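Local coordinates for hypoxanthine phosphoribosyltransferase (Leishmania donovani, PDB 7CMJ), which converts hypoxanthine and guanine to IMP and GMP by transferring the phosphoribosyl group of 5-phosphoribosyl 1-diphosphate, a central step of purine salvage, at residues E46-F51 with H120-E125; D114-R119 with R139-K144; V153-P158 with Y182-A187. All blocks are in the same frame, centred on the assembly; numbering follows the deposited sequence.

Contact 1. Residues E46-F51 with H120-E125; sequences EDYRSF and HILIVE. With BA (barium ion), chain D.
His120, at the start of strand 120-125, reaches into the turn that follows helix 30-47 and meets Tyr48 and Phe51. Its CB lies 4.0 Å from CE1 of Tyr48, and the two side chains run past each other in opposite directions. CG stands anti to the carbonyl carbon (chi1 -55°), which turns the imidazole toward Phe51. ND1 sits over one face of the Phe51 ring and is hydrogen-bonded to Ser148 OG. That bond should fix the turn of the imidazole. CE1 of His120 comes within 3.5 Å of Phe51 CD1. NE2 of His120 is 3.7 Å from the same Phe51 CD1. The rings of Phe51 and His120 meet obliquely. Phe51 is exposed and poorly ordered; Tyr48 and His120 are buried. Further along the strand, Tyr48 OH approaches Leu122 CD1 at 4.3 Å. Ile121 points to the other side of the sheet, where it packs on helix 131-142. The strand ends at Glu125, whose OE1 binds a barium ion together with Asp126. A central parallel strand that runs into an acidic pair is typical of the phosphoribosyltransferase fold and its phosphoribosyl diphosphate-binding motif.

Contact 2. Residues D114-R119 with R139-K144; sequences DSVENR and RFMLAK
Val116 presses its CG2 methyl against Lys144, just beyond helix 131-142, and this is the tight part of the contact. Val116 CG2 lies 3.5 Å from Lys144 CB and 3.7 Å from Lys144 CD; the methyl lies across the lysine chain. The lysine chain is extended as far as CE and bends only at its last torsion (chi4 -60°). Its amino group is carried away from Val116 to Tyr136 of the second subunit, its strongest polar partner, and also forms a salt bridge with Asp111. The same methyl, Val116 CG2, meets Met141 CE at 4.0 Å. Bends at chi2 and chi3 bring that thioether end closer to the loop than its CB direction suggests. Backbone closes the other end of the patch: Glu117 CA makes a C-H...O contact with Lys144 O at 3.4 Å.

The solvent side of the loop is Asn118, which points away from 139-144 and is exposed. It lies inside a type II turn from Val116 to Arg119. Just before it, Ser115 OG accepts from Glu117 N at 3.2 Å, an ST turn. Glu117 is not on this loose side. It is buried and extends into a subunit interface, where its carboxylate accepts from the backbone N of Glu101, Thr102 and Ser103 of the second subunit. Three donors on one carboxylate should hold it firmly and favour its charged form. The contact belongs to a beta-alpha-beta unit: the turn entering strand 120-125 packs against the end of helix 131-142, before the chain returns along strand 148-153.

Contact 3. Residues V153-P158 with Y182-A187; sequences VLLDKP and YGMDYA. With MG (magnesium ion), chain C.
Asp185 OD1 binds a magnesium ion at 2.2 Å, one residue beyond Met184, which packs on Leu155. Three waters and one further atom from outside the two segments complete the modelled shell; water 5 lies 2.3 Å from the magnesium. The other oxygen, Asp185 OD2, accepts a hydrogen bond from Glu188 N. One oxygen thus faces the metal while the other is tied to the backbone.

Across the segments the contact is wholly apolar. Leu155 CD1 meets Met184 CE at 3.9 Å and Met184 SD at 4.0 Å. The methionine is extended to its sulfur and then bends (chi3 -71°), which sets CE beside the leucine methyl. Leu154 CD2 touches Tyr182 CD2 at 3.7 Å, with the two side chains crossing at about a right angle. The tyrosine's OH is hydrogen-bonded to Asp74.

Just after strand 155-156, Lys157 forms a salt bridge with Asp129, the likely proton acceptor. An apolar seam thus joins strand 155-156 and the residue before it to the loop of Tyr182 and Met184. Asp185 holds the metal, and Lys157 and Asp185 probably meet the nucleotide. The chemistry implies that the seam itself does not touch the metal, which is bound by the residue next to Met184.

How the contacts relate
Along the chain, contacts 1 and 2 interleave, and both close before contact 3 opens. Contacts 1 and 2 have centres about 14 Å apart and touch: Ile121 of strand 120-125 packs on Val116 and Met141. Contact 3 lies on the opposite side of the chain's centre, with centres about 21 Å from contact 1 and 25 Å from contact 2. It still joins contact 1 through a probable hydrogen bond from Leu154 N to Glu125 O. Contacts 1 and 3 reach the same mixed sheet. Strand 120-125 begins next to the loop of contact 2, which meets the second subunit, and ends at the metal-binding Glu125, next to contact 3.

Contact 1. Residues E46-F51 with H120-E125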
loop_
_atom_site.group_PDB
_atom_site.type_symbol
_atom_site.label_atom_id
_atom_site.label_comp_id
_atom_site.label_asym_id
_atom_site.label_seq_id
_atom_site.Cartn_x
_atom_site.Cartn_y
_atom_site.Cartn_z
ATOM N N GLU A 46 27.049 18.554 -12.580
ATOM C CA GLU A 46 27.450 19.953 -12.655
ATOM C C GLU A 46 26.396 20.859 -12.030
ATOM O O GLU A 46 26.734 21.810 -11.321
ATOM C CB GLU A 46 27.701 20.361 -14.108
ATOM N N ASP A 47 25.111 20.557 -12.248
ATOM C CA ASP A 47 24.039 21.447 -11.800
ATOM C C ASP A 47 23.880 21.457 -10.276
ATOM O O ASP A 47 23.479 22.480 -9.709
ATOM C CB ASP A 47 22.716 21.062 -12.473
ATOM C CG ASP A 47 22.686 21.393 -13.970
ATOM O OD1 ASP A 47 23.683 21.939 -14.502
ATOM O OD2 ASP A 47 21.658 21.097 -14.621
ATOM N N TYR A 48 24.192 20.349 -9.597
ATOM C CA TYR A 48 24.062 20.252 -8.148
ATOM C C TYR A 48 25.395 20.433 -7.413
ATOM O O TYR A 48 25.465 20.179 -6.204
ATOM C CB TYR A 48 23.449 18.897 -7.761
ATOM C CG TYR A 48 21.979 18.691 -8.099
ATOM C CD1 TYR A 48 20.995 18.811 -7.118
ATOM C CD2 TYR A 48 21.571 18.337 -9.384
ATOM C CE1 TYR A 48 19.643 18.611 -7.412
ATOM C CE2 TYR A 48 20.214 18.133 -9.690
ATOM C CZ TYR A 48 19.255 18.273 -8.698
ATOM O OH TYR A 48 17.914 18.069 -8.981
ATOM N N ARG A 49 26.463 20.835 -8.107
ATOM C CA ARG A 49 27.722 21.075 -7.407
ATOM C C ARG A 49 27.559 22.163 -6.352
ATOM O O ARG A 49 28.066 22.038 -5.229
ATOM C CB ARG A 49 28.823 21.461 -8.397
ATOM N N SER A 50 26.832 23.227 -6.690
ATOM C CA SER A 50 26.640 24.330 -5.759
ATOM C C SER A 50 25.881 23.904 -4.512
ATOM O O SER A 50 26.002 24.552 -3.467
ATOM C CB SER A 50 25.890 25.472 -6.451
ATOM O OG SER A 50 24.505 25.178 -6.586
ATOM N N PHE A 51 25.111 22.828 -4.591
ATOM C CA PHE A 51 24.227 22.498 -3.483
ATOM C C PHE A 51 24.929 21.729 -2.380
ATOM O O PHE A 51 24.277 21.399 -1.380
ATOM C CB PHE A 51 23.013 21.714 -3.989
ATOM C CG PHE A 51 21.930 22.590 -4.542
ATOM C CD1 PHE A 51 21.136 23.343 -3.693
ATOM C CD2 PHE A 51 21.723 22.688 -5.910
ATOM C CE1 PHE A 51 20.142 24.167 -4.192
ATOM C CE2 PHE A 51 20.732 23.509 -6.418
ATOM C CZ PHE A 51 19.939 24.249 -5.555
ATOM N N HIS A 120 16.663 17.040 -1.892
ATOM C CA HIS A 120 16.626 17.239 -3.330
ATOM C C HIS A 120 16.174 15.950 -3.998
ATOM O O HIS A 120 16.832 14.909 -3.880
ATOM C CB HIS A 120 17.973 17.708 -3.868
ATOM C CG HIS A 120 18.505 18.936 -3.192
ATOM N ND1 HIS A 120 18.018 20.203 -3.444
ATOM C CD2 HIS A 120 19.513 19.095 -2.302
ATOM C CE1 HIS A 120 18.687 21.085 -2.722
ATOM N NE2 HIS A 120 19.604 20.439 -2.022
ATOM N N ILE A 121 15.060 16.026 -4.712
ATOM C CA ILE A 121 14.433 14.854 -5.303
ATOM C C ILE A 121 14.470 14.964 -6.813
ATOM O O ILE A 121 14.189 16.026 -7.385
ATOM C CB ILE A 121 12.977 14.689 -4.845
ATOM C CG1 ILE A 121 12.887 14.680 -3.326
ATOM C CG2 ILE A 121 12.370 13.435 -5.487
ATOM C CD1 ILE A 121 11.484 14.775 -2.899
ATOM N N LEU A 122 14.784 13.856 -7.453
ATOM C CA LEU A 122 14.706 13.725 -8.895
ATOM C C LEU A 122 13.703 12.620 -9.201
ATOM O O LEU A 122 13.936 11.456 -8.862
ATOM C CB LEU A 122 16.080 13.414 -9.472
ATOM C CG LEU A 122 16.243 13.616 -10.974
ATOM C CD1 LEU A 122 15.913 15.053 -11.314
ATOM C CD2 LEU A 122 17.680 13.254 -11.392
ATOM N N ILE A 123 12.571 12.986 -9.797
ATOM C CA ILE A 123 11.589 11.997 -10.237
ATOM C C ILE A 123 12.144 11.310 -11.478
ATOM O O ILE A 123 12.468 11.973 -12.471
ATOM C CB ILE A 123 10.227 12.649 -10.524
ATOM C CG1 ILE A 123 9.636 13.247 -9.252
ATOM C CG2 ILE A 123 9.263 11.638 -11.120
ATOM C CD1 ILE A 123 8.314 13.955 -9.469
ATOM N N VAL A 124 12.268 9.985 -11.423
ATOM C CA VAL A 124 12.836 9.209 -12.520
ATOM C C VAL A 124 11.714 8.583 -13.336
ATOM O O VAL A 124 10.939 7.765 -12.828
ATOM C CB VAL A 124 13.805 8.138 -12.018
ATOM C CG1 VAL A 124 14.323 7.319 -13.209
ATOM C CG2 VAL A 124 14.940 8.794 -11.256
ATOM N N GLU A 125 11.652 8.944 -14.610
ATOM C CA GLU A 125 10.635 8.448 -15.519
ATOM C C GLU A 125 11.276 7.894 -16.791
ATOM O O GLU A 125 12.314 8.378 -17.257
ATOM C CB GLU A 125 9.617 9.562 -15.869
ATOM C CG GLU A 125 8.434 9.632 -14.933
ATOM C CD GLU A 125 7.489 8.464 -15.131
ATOM O OE1 GLU A 125 7.825 7.607 -15.974
ATOM O OE2 GLU A 125 6.430 8.399 -14.458
HETATM BA BA BA D . 6.666 5.551 -16.497
HETATM O O HOH W 1 8.581 4.537 -14.637
HETATM O O HOH W 2 5.519 6.927 -18.234
#

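Contact 2. Residues D114-R119 with R139-K144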
loop_
_atom_site.group_PDB
_atom_site.type_symbol
_atom_site.label_atom_id
_atom_site.label_comp_id
_atom_site.label_asym_id
_atom_site.label_seq_id
_atom_site.Cartn_x
_atom_site.Cartn_y
_atom_site.Cartn_z
ATOM N N ASP A 114 11.645 6.931 3.223
ATOM C CA ASP A 114 12.260 8.027 3.955
ATOM C C ASP A 114 11.459 9.301 3.735
ATOM O O ASP A 114 10.981 9.560 2.627
ATOM C CB ASP A 114 13.702 8.276 3.507
ATOM C CG ASP A 114 14.633 7.115 3.803
ATOM O OD1 ASP A 114 14.415 6.393 4.802
ATOM O OD2 ASP A 114 15.601 6.945 3.026
ATOM N N SER A 115 11.308 10.087 4.799
ATOM C CA SER A 115 10.891 11.469 4.647
ATOM C C SER A 115 11.798 12.167 3.643
ATOM O O SER A 115 13.006 11.917 3.595
ATOM C CB SER A 115 10.958 12.202 5.988
ATOM O OG SER A 115 10.942 13.616 5.806
ATOM N N VAL A 116 11.218 13.046 2.840
ATOM C CA VAL A 116 12.021 13.813 1.904
ATOM C C VAL A 116 11.936 15.306 2.206
ATOM O O VAL A 116 12.258 16.126 1.362
ATOM C CB VAL A 116 11.631 13.496 0.446
ATOM C CG1 VAL A 116 11.929 12.034 0.118
ATOM C CG2 VAL A 116 10.159 13.816 0.183
ATOM N N GLU A 117 11.504 15.660 3.414
ATOM C CA GLU A 117 11.457 17.063 3.808
ATOM C C GLU A 117 12.840 17.686 3.654
ATOM O O GLU A 117 13.836 17.138 4.144
ATOM C CB GLU A 117 10.960 17.206 5.250
ATOM C CG GLU A 117 10.639 18.633 5.651
ATOM C CD GLU A 117 10.349 18.795 7.145
ATOM O OE1 GLU A 117 9.354 18.224 7.643
ATOM O OE2 GLU A 117 11.119 19.507 7.828
ATOM N N ASN A 118 12.894 18.811 2.935
ATOM C CA ASN A 118 14.128 19.564 2.729
ATOM C C ASN A 118 15.236 18.708 2.107
ATOM O O ASN A 118 16.405 18.781 2.498
ATOM C CB ASN A 118 14.599 20.190 4.032
ATOM C CG ASN A 118 15.525 21.343 3.791
ATOM O OD1 ASN A 118 15.189 22.264 3.051
ATOM N ND2 ASN A 118 16.705 21.303 4.404
ATOM N N ARG A 119 14.865 17.893 1.125
ATOM C CA ARG A 119 15.808 17.094 0.361
ATOM C C ARG A 119 15.642 17.396 -1.119
ATOM O O ARG A 119 14.618 17.936 -1.554
ATOM C CB ARG A 119 15.603 15.600 0.599
ATOM C CG ARG A 119 15.729 15.206 2.040
ATOM C CD ARG A 119 17.192 15.031 2.325
ATOM N NE ARG A 119 17.604 15.774 3.497
ATOM C CZ ARG A 119 17.636 15.253 4.715
ATOM N NH1 ARG A 119 17.277 13.986 4.903
ATOM N NH2 ARG A 119 18.008 16.006 5.741
ATOM N N ARG A 139 2.852 17.513 -7.556
ATOM C CA ARG A 139 2.050 18.041 -6.464
ATOM C C ARG A 139 2.124 17.119 -5.249
ATOM O O ARG A 139 2.367 17.574 -4.122
ATOM C CB ARG A 139 0.610 18.227 -6.937
ATOM C CG ARG A 139 0.273 19.637 -7.361
ATOM C CD ARG A 139 -0.361 19.666 -8.746
ATOM N NE ARG A 139 -1.526 18.788 -8.828
ATOM C CZ ARG A 139 -2.081 18.394 -9.969
ATOM N NH1 ARG A 139 -3.138 17.594 -9.953
ATOM N NH2 ARG A 139 -1.579 18.807 -11.127
ATOM N N PHE A 140 1.933 15.812 -5.472
ATOM C CA PHE A 140 2.160 14.822 -4.427
ATOM C C PHE A 140 3.503 15.050 -3.745
ATOM O O PHE A 140 3.577 15.195 -2.517
ATOM C CB PHE A 140 2.093 13.412 -5.023
ATOM C CG PHE A 140 2.324 12.318 -4.028
ATOM C CD1 PHE A 140 1.409 12.075 -3.010
ATOM C CD2 PHE A 140 3.440 11.510 -4.116
ATOM C CE1 PHE A 140 1.615 11.042 -2.093
ATOM C CE2 PHE A 140 3.654 10.470 -3.191
ATOM C CZ PHE A 140 2.749 10.247 -2.184
ATOM N N MET A 141 4.583 15.100 -4.543
ATOM C CA MET A 141 5.916 15.212 -3.971
ATOM C C MET A 141 6.126 16.572 -3.334
ATOM O O MET A 141 6.789 16.682 -2.299
ATOM C CB MET A 141 6.978 14.960 -5.040
ATOM C CG MET A 141 6.992 13.547 -5.617
ATOM S SD MET A 141 7.164 12.271 -4.361
ATOM C CE MET A 141 8.512 12.926 -3.374
ATOM N N LEU A 142 5.578 17.623 -3.940
ATOM C CA LEU A 142 5.779 18.957 -3.400
ATOM C C LEU A 142 5.118 19.124 -2.046
ATOM O O LEU A 142 5.517 20.011 -1.282
ATOM C CB LEU A 142 5.246 20.004 -4.376
ATOM C CG LEU A 142 6.258 20.414 -5.444
ATOM C CD1 LEU A 142 5.633 21.433 -6.360
ATOM C CD2 LEU A 142 7.521 20.965 -4.813
ATOM N N ALA A 143 4.119 18.292 -1.732
ATOM C CA ALA A 143 3.493 18.341 -0.415
ATOM C C ALA A 143 4.424 17.817 0.664
ATOM O O ALA A 143 4.242 18.145 1.839
ATOM C CB ALA A 143 2.183 17.550 -0.411
ATOM N N LYS A 144 5.423 17.023 0.293
ATOM C CA LYS A 144 6.431 16.616 1.258
ATOM C C LYS A 144 7.518 17.677 1.454
ATOM O O LYS A 144 8.552 17.373 2.062
ATOM C CB LYS A 144 7.032 15.272 0.833
ATOM C CG LYS A 144 5.993 14.196 0.570
ATOM C CD LYS A 144 6.542 13.037 -0.270
ATOM C CE LYS A 144 5.542 11.861 -0.322
ATOM N NZ LYS A 144 5.267 11.362 1.063
#

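Contact 3. Residues V153-P158 with Y182-A187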
loop_
_atom_site.group_PDB
_atom_site.type_symbol
_atom_site.label_atom_id
_atom_site.label_comp_id
_atom_site.label_asym_id
_atom_site.label_seq_id
_atom_site.Cartn_x
_atom_site.Cartn_y
_atom_site.Cartn_z
ATOM N N VAL A 153 13.751 12.278 -17.540
ATOM C CA VAL A 153 12.955 11.425 -18.410
ATOM C C VAL A 153 13.887 10.797 -19.426
ATOM O O VAL A 153 14.644 11.507 -20.093
ATOM C CB VAL A 153 11.824 12.204 -19.106
ATOM C CG1 VAL A 153 10.738 11.228 -19.571
ATOM C CG2 VAL A 153 11.246 13.244 -18.165
ATOM N N LEU A 154 13.842 9.467 -19.537
ATOM C CA LEU A 154 14.795 8.802 -20.415
ATOM C C LEU A 154 14.441 9.063 -21.871
ATOM O O LEU A 154 15.290 9.476 -22.658
ATOM C CB LEU A 154 14.847 7.296 -20.126
ATOM C CG LEU A 154 15.615 6.573 -21.239
ATOM C CD1 LEU A 154 17.129 6.791 -21.043
ATOM C CD2 LEU A 154 15.270 5.087 -21.270
ATOM N N LEU A 155 13.188 8.896 -22.222
ATOM C CA LEU A 155 12.696 9.108 -23.568
ATOM C C LEU A 155 11.840 10.369 -23.596
ATOM O O LEU A 155 10.713 10.368 -23.089
ATOM C CB LEU A 155 11.881 7.906 -24.028
ATOM C CG LEU A 155 12.651 6.615 -24.245
ATOM C CD1 LEU A 155 11.710 5.618 -24.893
ATOM C CD2 LEU A 155 13.901 6.847 -25.112
ATOM N N ASP A 156 12.376 11.440 -24.180
ATOM C CA ASP A 156 11.607 12.642 -24.498
ATOM C C ASP A 156 10.973 12.462 -25.878
ATOM O O ASP A 156 11.667 12.502 -26.899
ATOM C CB ASP A 156 12.520 13.862 -24.457
ATOM C CG ASP A 156 11.761 15.170 -24.364
ATOM O OD1 ASP A 156 10.609 15.189 -23.872
ATOM O OD2 ASP A 156 12.341 16.189 -24.790
ATOM N N LYS A 157 9.660 12.246 -25.910
ATOM C CA LYS A 157 8.858 12.125 -27.122
ATOM C C LYS A 157 8.294 13.485 -27.514
ATOM O O LYS A 157 8.234 14.406 -26.684
ATOM C CB LYS A 157 7.720 11.115 -26.906
ATOM C CG LYS A 157 6.817 11.436 -25.718
ATOM C CD LYS A 157 5.670 10.442 -25.544
ATOM C CE LYS A 157 4.318 11.068 -25.891
ATOM N NZ LYS A 157 3.174 10.261 -25.367
ATOM N N PRO A 158 7.871 13.644 -28.772
ATOM C CA PRO A 158 7.312 14.928 -29.222
ATOM C C PRO A 158 6.254 15.489 -28.282
ATOM O O PRO A 158 5.320 14.789 -27.874
ATOM C CB PRO A 158 6.718 14.586 -30.589
ATOM C CG PRO A 158 7.585 13.499 -31.089
ATOM C CD PRO A 158 7.957 12.678 -29.883
ATOM N N TYR A 182 14.317 -2.204 -22.079
ATOM C CA TYR A 182 14.966 -1.348 -21.084
ATOM C C TYR A 182 13.992 -0.969 -19.972
ATOM O O TYR A 182 13.857 0.192 -19.593
ATOM C CB TYR A 182 15.584 -0.104 -21.740
ATOM C CG TYR A 182 16.702 0.523 -20.917
ATOM C CD1 TYR A 182 17.956 -0.085 -20.839
ATOM C CD2 TYR A 182 16.500 1.715 -20.206
ATOM C CE1 TYR A 182 18.982 0.468 -20.085
ATOM C CE2 TYR A 182 17.521 2.275 -19.439
ATOM C CZ TYR A 182 18.764 1.642 -19.384
ATOM O OH TYR A 182 19.787 2.187 -18.636
ATOM N N GLY A 183 13.294 -1.972 -19.450
ATOM C CA GLY A 183 12.324 -1.767 -18.397
ATOM C C GLY A 183 10.908 -1.513 -18.869
ATOM O O GLY A 183 9.965 -1.789 -18.122
ATOM N N MET A 184 10.729 -1.001 -20.078
ATOM C CA MET A 184 9.404 -0.652 -20.570
ATOM C C MET A 184 8.736 -1.853 -21.225
ATOM O O MET A 184 9.401 -2.730 -21.783
ATOM C CB MET A 184 9.487 0.520 -21.546
ATOM C CG MET A 184 10.089 1.749 -20.895
ATOM S SD MET A 184 10.529 3.030 -22.075
ATOM C CE MET A 184 11.940 2.264 -22.880
ATOM N N ASP A 185 7.403 -1.879 -21.157
ATOM C CA ASP A 185 6.639 -3.101 -21.355
ATOM C C ASP A 185 5.630 -2.985 -22.490
ATOM O O ASP A 185 5.216 -1.895 -22.899
ATOM C CB ASP A 185 5.885 -3.509 -20.073
ATOM C CG ASP A 185 4.569 -2.749 -19.888
ATOM O OD1 ASP A 185 4.604 -1.501 -19.771
ATOM O OD2 ASP A 185 3.496 -3.398 -19.851
ATOM N N TYR A 186 5.251 -4.161 -22.987
ATOM C CA TYR A 186 4.003 -4.362 -23.705
ATOM C C TYR A 186 3.255 -5.514 -23.054
ATOM O O TYR A 186 3.719 -6.661 -23.104
ATOM C CB TYR A 186 4.218 -4.674 -25.173
ATOM C CG TYR A 186 2.905 -5.018 -25.807
ATOM C CD1 TYR A 186 2.676 -6.271 -26.371
ATOM C CD2 TYR A 186 1.865 -4.097 -25.799
ATOM C CE1 TYR A 186 1.457 -6.577 -26.943
ATOM C CE2 TYR A 186 0.645 -4.393 -26.361
ATOM C CZ TYR A 186 0.444 -5.625 -26.930
ATOM O OH TYR A 186 -0.785 -5.882 -27.482
ATOM N N ALA A 187 2.092 -5.209 -22.468
ATOM C CA ALA A 187 1.271 -6.205 -21.784
ATOM C C ALA A 187 2.094 -6.934 -20.726
ATOM O O ALA A 187 2.004 -8.154 -20.557
ATOM C CB ALA A 187 0.650 -7.183 -22.783
HETATM MG MG MG C . 3.244 0.091 -19.245
HETATM O O HOH W 3 1.245 -1.021 -18.775
HETATM O O HOH W 4 3.330 0.553 -21.665
HETATM O O HOH W 5 5.332 0.882 -19.691
#